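Side-chain contacts in processed glycerol phosphate lipoteichoic acid synthase 2 (Bacillus subtilis, PDB 2W8D), which belongs to the sulfatase family of the alkaline phosphatase superfamily and holds a magnesium ion in a metal site of its alpha/beta domain: residues Glu40-Phe45 / Gln226-Leu231; Pro58-Leu63 / Gln233-Phe238; Lys170-Phe175 / Gly207-Pro212. All coordinates share one frame; numbering follows the deposited sequence.

Interaction 1: residues Glu40-Phe45 / Gln226-Leu231. With MG (magnesium ion), chain C.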
# COMPACT_ATOMS: atom_id res chain seq x y z
N GLU A 40 -4.93 7.56 -2.15
CA GLU A 40 -6.25 7.27 -1.60
C GLU A 40 -7.26 6.74 -2.63
O GLU A 40 -7.51 7.41 -3.67
CB GLU A 40 -6.82 8.56 -0.97
CG GLU A 40 -8.12 8.42 -0.19
CD GLU A 40 -8.14 7.24 0.77
OE1 GLU A 40 -7.33 7.20 1.74
OE2 GLU A 40 -8.99 6.33 0.54
N SER A 41 -7.84 5.57 -2.32
CA SER A 41 -8.99 5.01 -3.05
C SER A 41 -8.75 4.84 -4.55
O SER A 41 -9.70 4.76 -5.33
CB SER A 41 -10.22 5.91 -2.86
OG SER A 41 -10.69 5.90 -1.53
N LEU A 42 -7.47 4.79 -4.95
CA LEU A 42 -7.10 4.69 -6.37
C LEU A 42 -6.96 3.24 -6.87
O LEU A 42 -6.13 2.47 -6.37
CB LEU A 42 -5.81 5.47 -6.61
CG LEU A 42 -5.55 5.67 -8.11
CD1 LEU A 42 -6.58 6.62 -8.73
CD2 LEU A 42 -4.12 6.14 -8.37
N GLN A 43 -7.77 2.87 -7.85
CA GLN A 43 -7.79 1.48 -8.39
C GLN A 43 -7.05 1.45 -9.73
O GLN A 43 -7.01 2.44 -10.44
CB GLN A 43 -9.24 0.98 -8.57
CG GLN A 43 -10.00 0.84 -7.24
CD GLN A 43 -11.50 0.59 -7.38
OE1 GLN A 43 -11.94 -0.44 -7.95
NE2 GLN A 43 -12.29 1.50 -6.84
N SER A 44 -6.50 0.29 -10.07
CA SER A 44 -5.72 0.12 -11.27
C SER A 44 -6.50 0.36 -12.56
O SER A 44 -5.89 0.71 -13.56
CB SER A 44 -5.09 -1.29 -11.31
OG SER A 44 -4.05 -1.44 -10.32
N PHE A 45 -7.82 0.17 -12.58
CA PHE A 45 -8.57 0.42 -13.82
C PHE A 45 -8.42 1.85 -14.35
O PHE A 45 -8.56 2.08 -15.54
CB PHE A 45 -10.05 0.02 -13.74
CG PHE A 45 -10.92 1.02 -13.04
CD1 PHE A 45 -11.52 2.05 -13.74
CD2 PHE A 45 -11.15 0.94 -11.68
CE1 PHE A 45 -12.32 2.99 -13.07
CE2 PHE A 45 -11.96 1.84 -11.03
CZ PHE A 45 -12.52 2.89 -11.72
N GLN A 226 -12.67 13.02 -11.63
CA GLN A 226 -12.19 14.36 -11.30
C GLN A 226 -11.23 14.41 -10.13
O GLN A 226 -10.20 15.07 -10.21
CB GLN A 226 -13.37 15.28 -10.99
CG GLN A 226 -14.28 15.50 -12.16
CD GLN A 226 -15.07 16.77 -12.03
OE1 GLN A 226 -15.16 17.36 -10.95
NE2 GLN A 226 -15.66 17.22 -13.14
N SER A 227 -11.56 13.73 -9.02
CA SER A 227 -10.63 13.76 -7.89
C SER A 227 -9.41 12.89 -8.15
O SER A 227 -8.33 13.18 -7.63
CB SER A 227 -11.29 13.45 -6.53
OG SER A 227 -12.27 12.45 -6.70
N ALA A 228 -9.56 11.85 -8.96
CA ALA A 228 -8.40 11.07 -9.38
C ALA A 228 -7.43 11.95 -10.22
O ALA A 228 -6.22 11.88 -10.05
CB ALA A 228 -8.81 9.83 -10.17
N HIS A 229 -7.98 12.76 -11.10
CA HIS A 229 -7.19 13.65 -11.96
C HIS A 229 -6.47 14.65 -11.06
O HIS A 229 -5.30 14.87 -11.25
CB HIS A 229 -8.10 14.35 -13.00
CG HIS A 229 -7.37 15.23 -13.98
ND1 HIS A 229 -6.63 14.74 -15.03
CD2 HIS A 229 -7.31 16.59 -14.09
CE1 HIS A 229 -6.14 15.74 -15.74
NE2 HIS A 229 -6.54 16.87 -15.19
N TYR A 230 -7.16 15.18 -10.04
CA TYR A 230 -6.53 16.06 -9.07
C TYR A 230 -5.35 15.39 -8.31
O TYR A 230 -4.26 15.99 -8.15
CB TYR A 230 -7.60 16.65 -8.11
CG TYR A 230 -7.03 17.56 -7.05
CD1 TYR A 230 -6.86 18.93 -7.28
CD2 TYR A 230 -6.60 17.05 -5.82
CE1 TYR A 230 -6.32 19.77 -6.31
CE2 TYR A 230 -6.07 17.85 -4.85
CZ TYR A 230 -5.91 19.22 -5.12
OH TYR A 230 -5.38 20.01 -4.16
N LEU A 231 -5.58 14.16 -7.83
CA LEU A 231 -4.53 13.34 -7.21
C LEU A 231 -3.31 13.23 -8.14
O LEU A 231 -2.17 13.41 -7.71
CB LEU A 231 -5.08 11.93 -6.87
CG LEU A 231 -4.12 10.96 -6.14
CD1 LEU A 231 -3.34 11.63 -4.99
CD2 LEU A 231 -4.83 9.73 -5.57
MG MG C . -8.24 5.19 2.10

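Interaction 2: residues Pro58-Leu63 / Gln233-Phe238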
# COMPACT_ATOMS: atom_id res chain seq x y z
N PRO A 58 -2.65 11.26 -16.26
CA PRO A 58 -1.52 11.32 -17.20
C PRO A 58 -0.11 11.19 -16.58
O PRO A 58 0.79 10.63 -17.23
CB PRO A 58 -1.67 12.71 -17.89
CG PRO A 58 -2.48 13.55 -16.92
CD PRO A 58 -3.48 12.47 -16.36
N PHE A 59 0.10 11.70 -15.37
CA PHE A 59 1.44 11.50 -14.77
C PHE A 59 1.71 10.04 -14.42
O PHE A 59 2.79 9.51 -14.72
CB PHE A 59 1.68 12.38 -13.54
CG PHE A 59 3.12 12.46 -13.15
CD1 PHE A 59 4.03 13.16 -13.96
CD2 PHE A 59 3.58 11.80 -12.00
CE1 PHE A 59 5.40 13.28 -13.61
CE2 PHE A 59 4.93 11.87 -11.64
CZ PHE A 59 5.86 12.64 -12.45
N LEU A 60 0.72 9.40 -13.80
CA LEU A 60 0.85 8.02 -13.35
C LEU A 60 1.01 7.13 -14.57
O LEU A 60 1.83 6.22 -14.56
CB LEU A 60 -0.33 7.62 -12.46
CG LEU A 60 -0.35 8.38 -11.10
CD1 LEU A 60 -1.55 8.01 -10.18
CD2 LEU A 60 0.95 8.28 -10.28
N ASN A 61 0.24 7.42 -15.62
CA ASN A 61 0.42 6.76 -16.93
C ASN A 61 1.83 6.82 -17.47
O ASN A 61 2.36 5.82 -17.95
CB ASN A 61 -0.56 7.30 -17.99
CG ASN A 61 -1.99 7.13 -17.58
OD1 ASN A 61 -2.30 6.43 -16.60
ND2 ASN A 61 -2.89 7.79 -18.29
N LYS A 62 2.46 7.99 -17.40
CA LYS A 62 3.83 8.11 -17.92
C LYS A 62 4.76 7.18 -17.11
O LYS A 62 5.56 6.45 -17.68
CB LYS A 62 4.32 9.56 -17.88
CG LYS A 62 5.52 9.80 -18.78
CD LYS A 62 6.12 11.20 -18.63
CE LYS A 62 6.80 11.40 -17.27
NZ LYS A 62 7.75 12.55 -17.32
N LEU A 63 4.62 7.17 -15.81
CA LEU A 63 5.40 6.26 -14.97
C LEU A 63 5.16 4.80 -15.32
O LEU A 63 6.09 3.99 -15.33
CB LEU A 63 5.05 6.47 -13.49
CG LEU A 63 5.26 7.87 -12.94
CD1 LEU A 63 4.90 7.90 -11.49
CD2 LEU A 63 6.72 8.32 -13.15
N GLN A 233 -2.28 15.25 -10.61
CA GLN A 233 -1.55 16.52 -10.62
C GLN A 233 -0.72 16.75 -9.37
O GLN A 233 0.38 17.29 -9.46
CB GLN A 233 -2.51 17.69 -10.86
CG GLN A 233 -3.21 17.58 -12.23
CD GLN A 233 -4.24 18.68 -12.51
OE1 GLN A 233 -4.89 19.20 -11.60
NE2 GLN A 233 -4.38 19.05 -13.78
N SER A 234 -1.23 16.33 -8.21
CA SER A 234 -0.54 16.44 -6.94
C SER A 234 0.73 15.61 -6.92
O SER A 234 1.72 16.03 -6.37
CB SER A 234 -1.43 15.95 -5.79
OG SER A 234 -2.67 16.64 -5.72
N ILE A 235 0.68 14.41 -7.50
CA ILE A 235 1.86 13.53 -7.52
C ILE A 235 2.91 14.14 -8.44
O ILE A 235 4.10 14.19 -8.09
CB ILE A 235 1.52 12.09 -7.98
CG1 ILE A 235 0.53 11.42 -7.01
CG2 ILE A 235 2.83 11.26 -8.18
CD1 ILE A 235 0.85 11.69 -5.54
N GLU A 236 2.46 14.60 -9.61
CA GLU A 236 3.31 15.37 -10.55
C GLU A 236 4.04 16.52 -9.86
O GLU A 236 5.27 16.62 -9.94
CB GLU A 236 2.49 15.89 -11.75
CG GLU A 236 3.29 16.87 -12.67
CD GLU A 236 2.51 17.38 -13.88
OE1 GLU A 236 1.26 17.41 -13.87
OE2 GLU A 236 3.16 17.80 -14.86
N GLN A 237 3.30 17.37 -9.15
CA GLN A 237 3.94 18.49 -8.43
C GLN A 237 4.95 17.95 -7.40
O GLN A 237 6.10 18.36 -7.40
CB GLN A 237 2.90 19.42 -7.78
CG GLN A 237 3.43 20.36 -6.70
CD GLN A 237 2.47 20.49 -5.52
OE1 GLN A 237 1.29 20.77 -5.70
NE2 GLN A 237 2.99 20.27 -4.28
N PHE A 238 4.55 17.01 -6.57
CA PHE A 238 5.47 16.36 -5.61
C PHE A 238 6.77 15.87 -6.27
O PHE A 238 7.87 16.14 -5.76
CB PHE A 238 4.75 15.21 -4.91
CG PHE A 238 5.50 14.60 -3.77
CD1 PHE A 238 6.10 15.40 -2.77
CD2 PHE A 238 5.54 13.21 -3.63
CE1 PHE A 238 6.77 14.81 -1.66
CE2 PHE A 238 6.20 12.60 -2.51
CZ PHE A 238 6.81 13.41 -1.52

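Interaction 3: residues Lys170-Phe175 / Gly207-Pro212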
# COMPACT_ATOMS: atom_id res chain seq x y z
N LYS A 170 -6.21 19.39 1.48
CA LYS A 170 -6.14 18.97 0.09
C LYS A 170 -4.70 18.58 -0.29
O LYS A 170 -3.75 19.20 0.19
CB LYS A 170 -6.62 20.11 -0.80
CG LYS A 170 -8.10 20.39 -0.68
CD LYS A 170 -8.46 21.64 -1.46
CE LYS A 170 -9.95 21.93 -1.43
NZ LYS A 170 -10.15 23.35 -1.86
N ASP A 171 -4.54 17.58 -1.15
CA ASP A 171 -3.24 17.09 -1.57
C ASP A 171 -2.25 18.14 -2.15
O ASP A 171 -1.10 18.14 -1.76
CB ASP A 171 -3.41 15.92 -2.54
CG ASP A 171 -4.14 14.73 -1.92
OD1 ASP A 171 -4.34 14.70 -0.67
OD2 ASP A 171 -4.54 13.81 -2.68
N LYS A 172 -2.68 19.02 -3.06
CA LYS A 172 -1.77 20.05 -3.62
C LYS A 172 -1.05 20.92 -2.59
O LYS A 172 0.17 20.92 -2.59
CB LYS A 172 -2.42 20.91 -4.72
CG LYS A 172 -2.54 20.18 -6.08
CD LYS A 172 -3.09 21.10 -7.15
CE LYS A 172 -3.52 20.34 -8.38
NZ LYS A 172 -4.38 21.20 -9.28
N PRO A 173 -1.78 21.61 -1.68
CA PRO A 173 -1.07 22.34 -0.61
C PRO A 173 -0.42 21.43 0.45
O PRO A 173 0.58 21.81 1.05
CB PRO A 173 -2.15 23.22 0.03
CG PRO A 173 -3.44 22.58 -0.36
CD PRO A 173 -3.22 21.92 -1.68
N PHE A 174 -0.98 20.24 0.67
CA PHE A 174 -0.36 19.31 1.60
C PHE A 174 1.04 18.96 1.10
O PHE A 174 1.99 19.03 1.86
CB PHE A 174 -1.24 18.06 1.80
CG PHE A 174 -0.50 16.86 2.27
CD1 PHE A 174 -0.06 16.76 3.57
CD2 PHE A 174 -0.22 15.83 1.38
CE1 PHE A 174 0.63 15.64 4.00
CE2 PHE A 174 0.48 14.71 1.80
CZ PHE A 174 0.90 14.61 3.12
N PHE A 175 1.18 18.63 -0.18
CA PHE A 175 2.51 18.36 -0.74
C PHE A 175 3.48 19.55 -0.78
O PHE A 175 4.68 19.37 -0.55
CB PHE A 175 2.43 17.70 -2.11
CG PHE A 175 2.09 16.25 -2.06
CD1 PHE A 175 2.89 15.36 -1.36
CD2 PHE A 175 0.97 15.76 -2.75
CE1 PHE A 175 2.58 14.01 -1.35
CE2 PHE A 175 0.67 14.43 -2.75
CZ PHE A 175 1.45 13.54 -2.03
N GLY A 207 -12.75 25.84 -8.61
CA GLY A 207 -12.06 25.22 -9.72
C GLY A 207 -10.72 24.76 -9.21
O GLY A 207 -9.71 25.40 -9.45
N ASP A 208 -10.73 23.65 -8.48
CA ASP A 208 -9.48 23.01 -8.08
C ASP A 208 -8.94 22.03 -9.13
O ASP A 208 -7.76 21.69 -9.12
CB ASP A 208 -9.60 22.34 -6.72
CG ASP A 208 -9.15 23.26 -5.60
OD1 ASP A 208 -8.64 24.38 -5.88
OD2 ASP A 208 -9.30 22.86 -4.43
N THR A 209 -9.82 21.60 -10.04
CA THR A 209 -9.37 20.88 -11.22
C THR A 209 -10.31 21.18 -12.39
O THR A 209 -11.43 21.67 -12.20
CB THR A 209 -9.12 19.35 -10.90
OG1 THR A 209 -7.75 19.02 -11.20
CG2 THR A 209 -10.12 18.39 -11.62
N ASP A 210 -9.83 20.95 -13.61
CA ASP A 210 -10.58 21.31 -14.82
C ASP A 210 -11.18 20.11 -15.55
O ASP A 210 -11.82 20.26 -16.61
CB ASP A 210 -9.69 22.12 -15.78
CG ASP A 210 -8.36 21.43 -16.07
OD1 ASP A 210 -7.77 20.81 -15.14
OD2 ASP A 210 -7.90 21.52 -17.23
N PHE A 211 -10.98 18.93 -15.00
CA PHE A 211 -11.37 17.70 -15.69
C PHE A 211 -12.88 17.52 -15.79
O PHE A 211 -13.59 17.83 -14.86
CB PHE A 211 -10.75 16.51 -14.95
CG PHE A 211 -10.47 15.34 -15.83
CD1 PHE A 211 -9.40 15.37 -16.71
CD2 PHE A 211 -11.29 14.21 -15.78
CE1 PHE A 211 -9.13 14.29 -17.53
CE2 PHE A 211 -11.04 13.11 -16.60
CZ PHE A 211 -9.97 13.15 -17.49
N PRO A 212 -13.37 16.99 -16.93
CA PRO A 212 -14.80 16.65 -16.99
C PRO A 212 -15.18 15.49 -16.06
O PRO A 212 -14.33 14.67 -15.66
CB PRO A 212 -14.99 16.22 -18.44
CG PRO A 212 -13.67 15.70 -18.82
CD PRO A 212 -12.68 16.62 -18.17

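Interaction 1: residues Glu40-Phe45 / Gln226-Leu231
A228 and L231, one turn apart on helix 219-244, meet E40 and L42 of the loop that follows strand 33-39. Ahead of them on the helix, S227 takes an indirect part: its OG is hydrogen-bonded to OD1 of N198, whose ND2 in turn bonds the carbonyl O of E40, so that N198 bridges the helix and the loop. A228 then offers its CB to the CD1 methyl of L42, 4.2 Å away. L42 has CG anti to its own backbone N, a torsion that sets CG beside the carbonyl carbon; chi2 (68°) then brings CD1 to A228. The L42 side chain also touches L60 of helix 58-65.

The loop is part of the metal centre. As in other members of the alkaline phosphatase superfamily, ligands follow the C-terminal ends of central strands: E40 comes directly after strand 33-39, and D258 and H259 directly after strand 251-257, with T84, modified to phosphothreonine, as a further ligand. The E40 carboxylate grips the magnesium ion with both oxygens, OE1 at 2.2 Å and OE2 at 2.1 Å from the metal. A bend at chi2 (46°) turns the carboxylate to the metal. On the anti lone pair of OE2 sits the hydroxyl OG of S41, 2.7 Å away, a second-shell bond that would add to the hold of the two metal bonds on the carboxylate's orientation.

Further along, Y230 turns to helix 171-183, where its OH is hydrogen-bonded to the backbone N of K172. L231 closes the contact and has the largest share of it. Its CD2 methyl lies 4.0 Å from E40 O and 4.5 Å from L42 CB, placing hydrocarbon beside the backbone of the metal-binding glutamate, whose N is hydrogen-bonded to OG1 of T195.

Interaction 2: residues Pro58-Leu63 / Gln233-Phe238
F59 lays one face of its ring on the backbone of E236, whose CA stands 3.8 Å from the ring centroid and only 9° off the normal, a well-centred CH-pi contact. CB and CG of E236 continue the cover: CB is 3.8 Å from F59 CG, and CG lies near CD1. The extended chain then carries the carboxylate on beyond the CD1 rim, its plane 16° from that of the ring. I235 supplies the other large share. Its CG2, anti to the backbone N, comes within 3.9 Å of F59 CD2 at an oblique approach and within 4.1 Å of L60 CD2, and its side chain also touches V37 and L39 of the central sheet.

Helices 58-65 and 219-244, both within the alpha/beta sulfatase domain, thus pack with short-segment axes 8.9 Å apart and inclined at 62°. F239, on the same long helix, meets the F59 ring edge to face, and D232 bonds the backbone N of F59 and of L60 with its two carboxylate oxygens.

No hydrogen bond or salt bridge joins 58-63 to 233-238, which implies that cohesion between them comes mainly from buried apolar surface and close packing, the CH-pi contact included, while D232 adds polar anchoring at the start of helix 58-65.

Interaction 3: residues Lys170-Phe175 / Gly207-Pro212
K170 and D208 form a salt bridge between the start of helix 171-183 and the long loop that joins strand 189-194 to helix 219-244. Both belong to the alpha/beta fold of the sulfatase family, in which strand 189-194 lies in the central sheet between 33-39 and 125-130. K170 occupies the N-cap position, and its carbonyl O accepts the first-turn bond from F174 N.

The lysine side chain leaves with CG anti to its carbonyl carbon (chi1 -69°) and is extended from there to the end, which sends the ammonium group out to the loop. D208 comes from the opposite direction. Its chi1 of -93° is displaced from a staggered position, and because the residue also touches a crystal neighbour, this torsion may owe something to the lattice.

The ammonium NZ of K170 lies 2.8 Å from OD2 of D208, which it meets on the syn side, 22° out of the carboxylate plane. The same oxygen runs close to the aliphatic part of the lysine, 3.2 Å from CE. A second acceptor for this NZ is the carbonyl O of E162, so two oxygens from different loops hold the charge, and the D208 carboxylate would be expected to offset it.

K172, two residues on, has a similar shape, with CG beside the backbone N and the remainder straight, and its tip arrives at the backbone of the loop instead of at a carboxylate. NZ makes a weak hydrogen bond to the carbonyl O of D208 at 3.4 Å, and its stronger partner is OE1 of Q233 on helix 219-244. The D208 carboxylate is more distant, with OD1 at 6.3 Å from K172 NZ.

The three contacts lie on the same side of the chain's centre. The centres of interactions 1 and 2 are about 11 Å apart, those of interactions 1 and 3 about 12 Å, and those of interactions 2 and 3 about 13 Å. Helix 219-244 supplies successive segments, 226-231 and 233-238, to interactions 1 and 2, whose four segments alternate along the chain. Both segments of interaction 3 fall between the earlier and later segments of the other two. One long helix thus packs against the metal-binding loop, helix 58-65 and helix 171-183, whose first turn meets loop 207-212; this links the surroundings of the magnesium site to more peripheral parts of the fold.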